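Local coordinates for protein transcriptional regulator, TetR family (Agrobacterium tumefaciens, PDB 2G7S) that probably binds operator DNA as a dimer through helix-turn-helix domains and represses transcription, releasing the DNA when a small ligand, here unknown, binds, at residues 17-31 against 52-66. Residues are numbered along the deposited sequence; the frame is centred on the assembly and turned at random.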
ATOM      1  N   ALA A  17     -17.102  -2.932  11.695  1.00 11.24           N
ATOM      2  CA  ALA A  17     -16.612  -2.034  10.656  1.00 11.34           C
ATOM      3  C   ALA A  17     -15.075  -2.152  10.531  1.00 10.73           C
ATOM      4  O   ALA A  17     -14.529  -2.068   9.413  1.00 12.09           O
ATOM      5  CB  ALA A  17     -16.987  -0.633  10.990  1.00 11.59           C
ATOM      6  N   ARG A  18     -14.397  -2.355  11.638  1.00 11.44           N
ATOM      7  CA  ARG A  18     -12.907  -2.491  11.548  1.00 12.78           C
ATOM      8  C   ARG A  18     -12.586  -3.748  10.709  1.00 12.07           C
ATOM      9  O   ARG A  18     -11.709  -3.711   9.825  1.00 12.35           O
ATOM     10  CB  ARG A  18     -12.298  -2.591  12.923  1.00 13.93           C
ATOM     11  CG  ARG A  18     -10.779  -2.458  12.702  1.00 19.18           C
ATOM     12  CD  ARG A  18      -9.812  -2.561  13.761  1.00 24.34           C
ATOM     13  NE  ARG A  18     -10.152  -1.800  14.924  1.00 23.61           N
ATOM     14  CZ  ARG A  18      -9.374  -1.792  16.028  1.00 21.89           C
ATOM     15  NH1 ARG A  18      -8.241  -2.506  16.021  1.00 24.39           N
ATOM     16  NH2 ARG A  18      -9.771  -1.110  17.115  1.00 19.44           N
ATOM     17  N   THR A  19     -13.244  -4.873  10.987  1.00 12.23           N
ATOM     18  CA  THR A  19     -12.929  -6.070  10.228  1.00 12.26           C
ATOM     19  C   THR A  19     -13.257  -5.876   8.753  1.00 12.28           C
ATOM     20  O   THR A  19     -12.471  -6.248   7.881  1.00 12.58           O
ATOM     21  CB  THR A  19     -13.745  -7.234  10.828  1.00 13.51           C
ATOM     22  OG1 THR A  19     -13.331  -7.382  12.184  1.00 17.24           O
ATOM     23  CG2 THR A  19     -13.536  -8.517  10.074  1.00 17.48           C
ATOM     24  N   LEU A  20     -14.382  -5.215   8.458  1.00 11.69           N
ATOM     25  CA  LEU A  20     -14.758  -5.016   7.047  1.00 11.91           C
ATOM     26  C   LEU A  20     -13.772  -4.072   6.334  1.00 10.69           C
ATOM     27  O   LEU A  20     -13.441  -4.269   5.167  1.00 11.41           O
ATOM     28  CB  LEU A  20     -16.218  -4.475   6.879  1.00 12.39           C
ATOM     29  CG  LEU A  20     -17.294  -5.413   7.529  1.00 14.46           C
ATOM     30  CD1 LEU A  20     -18.638  -4.734   7.364  1.00 14.10           C
ATOM     31  CD2 LEU A  20     -17.250  -6.791   6.815  1.00 18.07           C
ATOM     32  N   ILE A  21     -13.359  -2.992   7.024  1.00 10.10           N
ATOM     33  CA  ILE A  21     -12.511  -2.020   6.385  1.00  9.99           C
ATOM     34  C   ILE A  21     -11.118  -2.622   6.061  1.00  8.99           C
ATOM     35  O   ILE A  21     -10.473  -2.218   5.048  1.00 10.02           O
ATOM     36  CB  ILE A  21     -12.440  -0.739   7.211  1.00 10.73           C
ATOM     37  CG1 ILE A  21     -12.420   0.501   6.388  1.00 14.24           C
ATOM     38  CG2 ILE A  21     -11.538  -0.887   8.397  1.00 14.16           C
ATOM     39  CD1 ILE A  21     -12.671   1.807   7.168  1.00 15.31           C
ATOM     40  N   ILE A  22     -10.658  -3.571   6.888  1.00  7.66           N
ATOM     41  CA  ILE A  22      -9.386  -4.220   6.598  1.00  7.94           C
ATOM     42  C   ILE A  22      -9.436  -5.108   5.367  1.00  8.13           C
ATOM     43  O   ILE A  22      -8.390  -5.410   4.738  1.00  8.76           O
ATOM     44  CB  ILE A  22      -8.887  -4.919   7.904  1.00  9.92           C
ATOM     45  CG1 ILE A  22      -8.494  -3.868   8.916  1.00 11.11           C
ATOM     46  CG2 ILE A  22      -7.684  -5.828   7.619  1.00 13.14           C
ATOM     47  CD1 ILE A  22      -8.369  -4.488  10.319  1.00 15.25           C
ATOM     48  N   ARG A  23     -10.631  -5.531   4.970  0.50  8.83           N
ATOM     49  CA  ARG A  23     -10.736  -6.305   3.744  0.50  9.86           C
ATOM     50  C   ARG A  23     -10.635  -5.488   2.474  0.50  9.88           C
ATOM     51  O   ARG A  23     -10.134  -5.957   1.453  0.50  9.38           O
ATOM     52  CB  ARG A  23     -12.031  -7.115   3.711  0.50 10.97           C
ATOM     53  CG  ARG A  23     -12.024  -8.291   4.714  0.50 13.64           C
ATOM     54  CD  ARG A  23     -13.415  -8.631   5.156  0.50 20.31           C
ATOM     55  NE  ARG A  23     -14.449  -8.658   4.121  0.50 24.57           N
ATOM     56  CZ  ARG A  23     -15.349  -7.686   3.958  0.50 24.96           C
ATOM     57  NH1 ARG A  23     -15.262  -6.611   4.693  0.50 29.53           N
ATOM     58  NH2 ARG A  23     -16.322  -7.781   3.064  0.50 20.78           N
ATOM     59  N   GLY A  24     -11.201  -4.282   2.493  1.00 11.05           N
ATOM     60  CA  GLY A  24     -11.333  -3.532   1.227  1.00 12.07           C
ATOM     61  C   GLY A  24     -11.379  -2.036   1.316  1.00 11.06           C
ATOM     62  O   GLY A  24     -11.711  -1.466   0.293  1.00 12.57           O
ATOM     63  N   GLY A  25     -11.128  -1.428   2.480  1.00  9.85           N
ATOM     64  CA  GLY A  25     -11.121   0.008   2.597  1.00 10.88           C
ATOM     65  C   GLY A  25     -12.501   0.642   2.773  1.00  8.85           C
ATOM     66  O   GLY A  25     -13.550  -0.017   2.920  1.00  9.97           O
ATOM     67  N   TYR A  26     -12.492   1.956   2.695  1.00  8.26           N
ATOM     68  CA  TYR A  26     -13.629   2.768   3.103  1.00  9.17           C
ATOM     69  C   TYR A  26     -14.903   2.421   2.330  1.00  8.31           C
ATOM     70  O   TYR A  26     -16.012   2.452   2.871  1.00 10.37           O
ATOM     71  CB  TYR A  26     -13.270   4.215   2.818  1.00  9.28           C
ATOM     72  CG  TYR A  26     -14.282   5.186   3.384  1.00  9.74           C
ATOM     73  CD1 TYR A  26     -14.229   5.563   4.726  1.00 10.34           C
ATOM     74  CD2 TYR A  26     -15.278   5.773   2.558  1.00 11.35           C
ATOM     75  CE1 TYR A  26     -15.171   6.482   5.257  1.00 11.77           C
ATOM     76  CE2 TYR A  26     -16.211   6.694   3.117  1.00 12.17           C
ATOM     77  CZ  TYR A  26     -16.153   7.006   4.460  1.00 11.27           C
ATOM     78  OH  TYR A  26     -17.053   7.870   5.021  1.00 13.23           O
ATOM     79  N   ASN A  27     -14.766   2.178   1.031  1.00  8.53           N
ATOM     80  CA  ASN A  27     -15.918   2.027   0.127  1.00  9.80           C
ATOM     81  C   ASN A  27     -16.299   0.589  -0.105  1.00 12.25           C
ATOM     82  O   ASN A  27     -17.132   0.290  -0.986  1.00 14.63           O
ATOM     83  CB  ASN A  27     -15.653   2.766  -1.184  1.00  9.92           C
ATOM     84  CG  ASN A  27     -15.791   4.264  -1.032  1.00 10.81           C
ATOM     85  OD1 ASN A  27     -16.878   4.726  -0.664  1.00 16.02           O
ATOM     86  ND2 ASN A  27     -14.715   5.028  -1.286  1.00 11.79           N
ATOM     87  N   SER A  28     -15.690  -0.320   0.637  1.00 12.10           N
ATOM     88  CA  SER A  28     -15.945  -1.744   0.401  1.00 13.78           C
ATOM     89  C   SER A  28     -17.040  -2.294   1.307  1.00 15.67           C
ATOM     90  O   SER A  28     -17.312  -3.513   1.231  1.00 18.76           O
ATOM     91  CB  SER A  28     -14.696  -2.540   0.713  1.00 17.12           C
ATOM     92  OG  SER A  28     -14.331  -2.584   2.081  1.00 16.75           O
ATOM     93  N   PHE A  29     -17.589  -1.483   2.208  1.00 14.96           N
ATOM     94  CA  PHE A  29     -18.680  -1.941   3.100  1.00 15.92           C
ATOM     95  C   PHE A  29     -19.729  -0.869   3.222  1.00 16.22           C
ATOM     96  O   PHE A  29     -19.461   0.306   2.976  1.00 16.27           O
ATOM     97  CB  PHE A  29     -18.143  -2.366   4.469  1.00 17.32           C
ATOM     98  CG  PHE A  29     -17.701  -1.224   5.304  1.00 15.07           C
ATOM     99  CD1 PHE A  29     -18.576  -0.721   6.262  1.00 15.10           C
ATOM    100  CD2 PHE A  29     -16.462  -0.552   5.111  1.00 16.33           C
ATOM    101  CE1 PHE A  29     -18.272   0.377   7.057  1.00 16.07           C
ATOM    102  CE2 PHE A  29     -16.184   0.568   5.887  1.00 18.45           C
ATOM    103  CZ  PHE A  29     -17.030   1.040   6.869  1.00 18.76           C
ATOM    104  N   SER A  30     -20.939  -1.317   3.595  1.00 17.01           N
ATOM    105  CA  SER A  30     -22.071  -0.430   3.731  1.00 17.08           C
ATOM    106  C   SER A  30     -22.668  -0.658   5.134  1.00 15.00           C
ATOM    107  O   SER A  30     -22.383  -1.666   5.834  1.00 14.80           O
ATOM    108  CB  SER A  30     -23.200  -0.792   2.775  1.00 19.82           C
ATOM    109  OG  SER A  30     -23.579  -2.145   2.954  1.00 22.72           O
ATOM    110  N   TYR A  31     -23.591   0.222   5.497  1.00 14.76           N
ATOM    111  CA  TYR A  31     -24.357  -0.048   6.734  1.00 12.38           C
ATOM    112  C   TYR A  31     -25.164  -1.330   6.599  1.00 13.00           C
ATOM    113  O   TYR A  31     -25.320  -2.046   7.601  1.00 14.15           O
ATOM    114  CB  TYR A  31     -25.312   1.130   7.052  1.00 14.99           C
ATOM    115  CG  TYR A  31     -24.645   2.297   7.710  1.00 14.39           C
ATOM    116  CD1 TYR A  31     -23.233   2.458   7.673  1.00 16.12           C
ATOM    117  CD2 TYR A  31     -25.392   3.227   8.442  1.00 16.20           C
ATOM    118  CE1 TYR A  31     -22.643   3.554   8.294  1.00 15.97           C
ATOM    119  CE2 TYR A  31     -24.803   4.315   9.090  1.00 15.02           C
ATOM    120  CZ  TYR A  31     -23.426   4.473   8.999  1.00 17.86           C
ATOM    121  OH  TYR A  31     -22.845   5.516   9.643  1.00 20.26           O
ATOM    122  N   LYS A  52     -21.241   7.934   8.141  1.00 10.67           N
ATOM    123  CA  LYS A  52     -20.192   6.945   7.946  1.00  9.60           C
ATOM    124  C   LYS A  52     -18.815   7.553   8.172  1.00  9.97           C
ATOM    125  O   LYS A  52     -17.914   6.876   8.742  1.00  9.37           O
ATOM    126  CB  LYS A  52     -20.324   6.364   6.533  1.00 10.33           C
ATOM    127  CG  LYS A  52     -19.253   5.320   6.258  1.00 10.98           C
ATOM    128  CD  LYS A  52     -19.496   4.775   4.823  1.00 13.34           C
ATOM    129  CE  LYS A  52     -18.491   3.691   4.533  1.00 14.92           C
ATOM    130  NZ  LYS A  52     -18.727   3.104   3.126  1.00 15.79           N
ATOM    131  N   SER A  53     -18.624   8.809   7.821  1.00  8.64           N
ATOM    132  CA  SER A  53     -17.303   9.431   8.081  1.00  8.76           C
ATOM    133  C   SER A  53     -17.054   9.452   9.570  1.00 10.01           C
ATOM    134  O   SER A  53     -15.896   9.234   9.991  1.00  9.45           O
ATOM    135  CB  SER A  53     -17.198  10.806   7.478  1.00 10.29           C
ATOM    136  OG  SER A  53     -18.063  11.702   8.060  1.00 11.77           O
ATOM    137  N   ASP A  54     -18.091   9.792  10.368  1.00  7.94           N
ATOM    138  CA  ASP A  54     -17.857   9.782  11.788  1.00  8.59           C
ATOM    139  C   ASP A  54     -17.573   8.366  12.343  1.00  8.91           C
ATOM    140  O   ASP A  54     -16.673   8.186  13.193  1.00  8.97           O
ATOM    141  CB  ASP A  54     -19.090  10.323  12.476  1.00 10.92           C
ATOM    142  CG  ASP A  54     -18.928  10.320  14.009  1.00 14.80           C
ATOM    143  OD1 ASP A  54     -18.104  11.146  14.484  1.00 17.90           O
ATOM    144  OD2 ASP A  54     -19.627   9.529  14.654  1.00 20.38           O
ATOM    145  N   LEU A  55     -18.302   7.369  11.840  1.00  8.17           N
ATOM    146  CA  LEU A  55     -18.034   6.001  12.274  1.00  8.84           C
ATOM    147  C   LEU A  55     -16.569   5.639  11.996  1.00  8.86           C
ATOM    148  O   LEU A  55     -15.849   5.086  12.864  1.00  8.94           O
ATOM    149  CB  LEU A  55     -18.991   5.109  11.471  1.00  9.06           C
ATOM    150  CG  LEU A  55     -19.060   3.677  11.929  1.00 15.69           C
ATOM    151  CD1 LEU A  55     -20.410   3.022  11.364  1.00 17.13           C
ATOM    152  CD2 LEU A  55     -17.928   2.983  11.400  1.00 16.76           C
ATOM    153  N   VAL A  56     -16.122   5.967  10.785  1.00  8.16           N
ATOM    154  CA  VAL A  56     -14.732   5.579  10.438  1.00  7.56           C
ATOM    155  C   VAL A  56     -13.698   6.446  11.204  1.00  7.92           C
ATOM    156  O   VAL A  56     -12.645   5.899  11.620  1.00  7.87           O
ATOM    157  CB  VAL A  56     -14.563   5.635   8.918  1.00  7.91           C
ATOM    158  CG1 VAL A  56     -13.084   5.362   8.537  1.00  9.10           C
ATOM    159  CG2 VAL A  56     -15.499   4.569   8.285  1.00  9.42           C
ATOM    160  N   CYS A  57     -13.988   7.722  11.461  1.00  7.74           N
ATOM    161  CA  CYS A  57     -13.035   8.448  12.306  1.00  7.91           C
ATOM    162  C   CYS A  57     -12.944   7.815  13.672  1.00  8.50           C
ATOM    163  O   CYS A  57     -11.835   7.729  14.224  1.00  9.56           O
ATOM    164  CB  CYS A  57     -13.501   9.894  12.487  1.00  8.98           C
ATOM    165  SG  CYS A  57     -13.197  10.955  11.066  1.00 10.31           S
ATOM    166  N   LYS A  58     -14.088   7.391  14.231  0.50  9.32           N
ATOM    167  CA  LYS A  58     -14.064   6.756  15.559  0.50  9.35           C
ATOM    168  C   LYS A  58     -13.307   5.427  15.536  0.50  8.81           C
ATOM    169  O   LYS A  58     -12.659   5.060  16.514  0.50  9.53           O
ATOM    170  CB  LYS A  58     -15.494   6.543  16.048  0.50 10.21           C
ATOM    171  CG  LYS A  58     -16.124   7.886  16.378  0.50 14.05           C
ATOM    172  CD  LYS A  58     -15.630   8.376  17.726  0.50 17.51           C
ATOM    173  CE  LYS A  58     -16.078   9.821  17.977  0.50 18.54           C
ATOM    174  NZ  LYS A  58     -17.369  10.089  17.358  0.50 15.75           N
ATOM    175  N   LEU A  59     -13.495   4.667  14.466  1.00  9.55           N
ATOM    176  CA  LEU A  59     -12.801   3.401  14.336  1.00  9.35           C
ATOM    177  C   LEU A  59     -11.311   3.642  14.233  1.00  9.70           C
ATOM    178  O   LEU A  59     -10.530   2.885  14.859  1.00 10.29           O
ATOM    179  CB  LEU A  59     -13.346   2.790  13.007  1.00 14.27           C
ATOM    180  CG  LEU A  59     -12.952   1.571  12.262  1.00 16.69           C
ATOM    181  CD1 LEU A  59     -13.998   1.335  11.143  1.00 15.22           C
ATOM    182  CD2 LEU A  59     -11.535   1.545  11.820  1.00 13.42           C
ATOM    183  N   VAL A  60     -10.896   4.611  13.388  1.00  8.87           N
ATOM    184  CA  VAL A  60      -9.449   4.822  13.215  1.00  8.93           C
ATOM    185  C   VAL A  60      -8.868   5.381  14.513  1.00  9.44           C
ATOM    186  O   VAL A  60      -7.757   4.981  14.891  1.00  9.60           O
ATOM    187  CB  VAL A  60      -9.177   5.759  12.063  1.00  8.79           C
ATOM    188  CG1 VAL A  60      -7.732   6.116  11.997  1.00 10.16           C
ATOM    189  CG2 VAL A  60      -9.677   5.107  10.722  1.00 10.71           C
ATOM    190  N   SER A  61      -9.589   6.309  15.209  1.00  9.32           N
ATOM    191  CA  SER A  61      -9.023   6.832  16.479  1.00 10.25           C
ATOM    192  C   SER A  61      -8.798   5.664  17.483  1.00 11.11           C
ATOM    193  O   SER A  61      -7.727   5.590  18.146  1.00 12.86           O
ATOM    194  CB  SER A  61     -10.033   7.841  17.080  1.00 12.32           C
ATOM    195  OG  SER A  61      -9.558   8.302  18.302  1.00 16.91           O
ATOM    196  N   GLN A  62      -9.727   4.711  17.534  1.00 11.62           N
ATOM    197  CA  GLN A  62      -9.594   3.573  18.483  1.00 11.70           C
ATOM    198  C   GLN A  62      -8.432   2.680  18.000  1.00 12.00           C
ATOM    199  O   GLN A  62      -7.664   2.122  18.831  1.00 13.99           O
ATOM    200  CB  GLN A  62     -10.891   2.758  18.441  1.00 13.47           C
ATOM    201  CG  GLN A  62     -10.906   1.482  19.307  1.00 18.21           C
ATOM    202  CD  GLN A  62     -12.254   0.806  19.102  1.00 25.40           C
ATOM    203  OE1 GLN A  62     -12.509   0.136  18.078  1.00 25.95           O
ATOM    204  NE2 GLN A  62     -13.151   1.037  20.030  1.00 28.39           N
ATOM    205  N   TYR A  63      -8.325   2.477  16.684  1.00 11.59           N
ATOM    206  CA  TYR A  63      -7.248   1.600  16.147  1.00 11.68           C
ATOM    207  C   TYR A  63      -5.877   2.245  16.518  1.00 12.03           C
ATOM    208  O   TYR A  63      -4.932   1.545  16.905  1.00 12.19           O
ATOM    209  CB  TYR A  63      -7.374   1.546  14.598  1.00 12.72           C
ATOM    210  CG  TYR A  63      -6.142   0.946  13.997  1.00 11.22           C
ATOM    211  CD1 TYR A  63      -5.991  -0.463  13.951  1.00 15.89           C
ATOM    212  CD2 TYR A  63      -5.137   1.767  13.437  1.00 11.85           C
ATOM    213  CE1 TYR A  63      -4.846  -1.021  13.382  1.00 15.05           C
ATOM    214  CE2 TYR A  63      -3.985   1.184  12.803  1.00 11.78           C
ATOM    215  CZ  TYR A  63      -3.856  -0.193  12.817  1.00 14.52           C
ATOM    216  OH  TYR A  63      -2.729  -0.838  12.270  1.00 15.65           O
ATOM    217  N   ARG A  64      -5.754   3.555  16.358  0.50 11.66           N
ATOM    218  CA  ARG A  64      -4.490   4.198  16.665  0.50 12.03           C
ATOM    219  C   ARG A  64      -4.226   4.058  18.167  0.50 13.54           C
ATOM    220  O   ARG A  64      -3.115   3.678  18.567  0.50 13.45           O
ATOM    221  CB  ARG A  64      -4.515   5.637  16.258  0.50 11.38           C
ATOM    222  CG  ARG A  64      -4.513   5.768  14.745  0.50  9.41           C
ATOM    223  CD  ARG A  64      -4.671   7.262  14.418  0.50 11.91           C
ATOM    224  NE  ARG A  64      -3.488   7.978  14.896  0.50 10.50           N
ATOM    225  CZ  ARG A  64      -3.462   9.277  15.210  0.50 13.50           C
ATOM    226  NH1 ARG A  64      -4.554  10.065  15.098  0.50 12.45           N
ATOM    227  NH2 ARG A  64      -2.320   9.809  15.661  0.50 16.07           N
ATOM    228  N   GLN A  65      -5.233   4.309  18.999  1.00 15.04           N
ATOM    229  CA  GLN A  65      -5.033   4.210  20.480  1.00 18.27           C
ATOM    230  C   GLN A  65      -4.456   2.831  20.801  1.00 17.26           C
ATOM    231  O   GLN A  65      -3.414   2.716  21.538  1.00 17.29           O
ATOM    232  CB  GLN A  65      -6.375   4.462  21.244  1.00 18.66           C
ATOM    233  CG  GLN A  65      -6.828   5.894  21.366  1.00 24.33           C
ATOM    234  CD  GLN A  65      -8.130   6.003  22.167  1.00 28.27           C
ATOM    235  OE1 GLN A  65      -9.099   5.238  21.937  1.00 36.05           O
ATOM    236  NE2 GLN A  65      -8.174   6.961  23.086  1.00 37.37           N
ATOM    237  N   GLU A  66      -5.023   1.780  20.207  1.00 14.81           N
ATOM    238  CA  GLU A  66      -4.562   0.434  20.441  1.00 16.69           C
ATOM    239  C   GLU A  66      -3.170   0.252  19.853  1.00 15.54           C
ATOM    240  O   GLU A  66      -2.332  -0.466  20.435  1.00 17.42           O
ATOM    241  CB  GLU A  66      -5.535  -0.552  19.799  1.00 16.89           C
ATOM    242  CG  GLU A  66      -6.858  -0.601  20.545  1.00 19.52           C
ATOM    243  CD  GLU A  66      -7.872  -1.456  19.753  1.00 22.40           C
ATOM    244  OE1 GLU A  66      -7.495  -2.274  18.870  1.00 25.69           O
ATOM    245  OE2 GLU A  66      -9.057  -1.298  20.021  1.00 25.14           O
TER
HETATM  246  O   HOH W   1     -18.769   5.053   1.043  1.00 25.29           O
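Three acceptors grip the ammonium of K52: its NZ gives hydrogen bonds to Y26 O at 2.8 Å and F29 O at 2.9 Å, and a third goes to a water that in turn donates to N27 OD1. Two carbonyls of the turn after helix 6-24 thus share one cation, which probably helps to set the course of that turn. Lysine suits the place because its long chain, fully extended, carries the charge away from helix 52-77 while its methylenes slide along the Y26 ring. K52 CE lies over a face of both aromatic rings, 4.1 Å from the centroid of Y26 and 4.2 Å from that of F29, and NZ adds a cation-pi contact to each. With CG anti to the backbone N (chi1 -171°), the Y26 ring reaches helix 52-77, where one face meets K52 and CE1 touches V56 CG2.

Between the helices, small and branched side chains fill the crossing: A17 CB sits 3.6 Å from L59 CD1 and also meets L55, while I21 CD1 reaches V56 CG1. Past them R18 enters as a knob among L59, Q62, Y63 and E66. Arginine suits this site because its long chain spans the gap and its several N-H groups serve two acceptors lying near the guanidinium plane. Its NH1 makes a salt bridge to E66 OE1 (3.0 Å), met from above the carboxylate plane, and NH2 bonds Q62 OE1 at 3.2 Å. Y63 stands nearly perpendicular to the guanidinium, its ring edge facing NH1.

Segments 17-24 and 52-66 cross almost at right angles (-92°), joining the first helix of the three-helix, helix-turn-helix DNA-binding domain to the long connecting helix characteristic of TetR-family repressors.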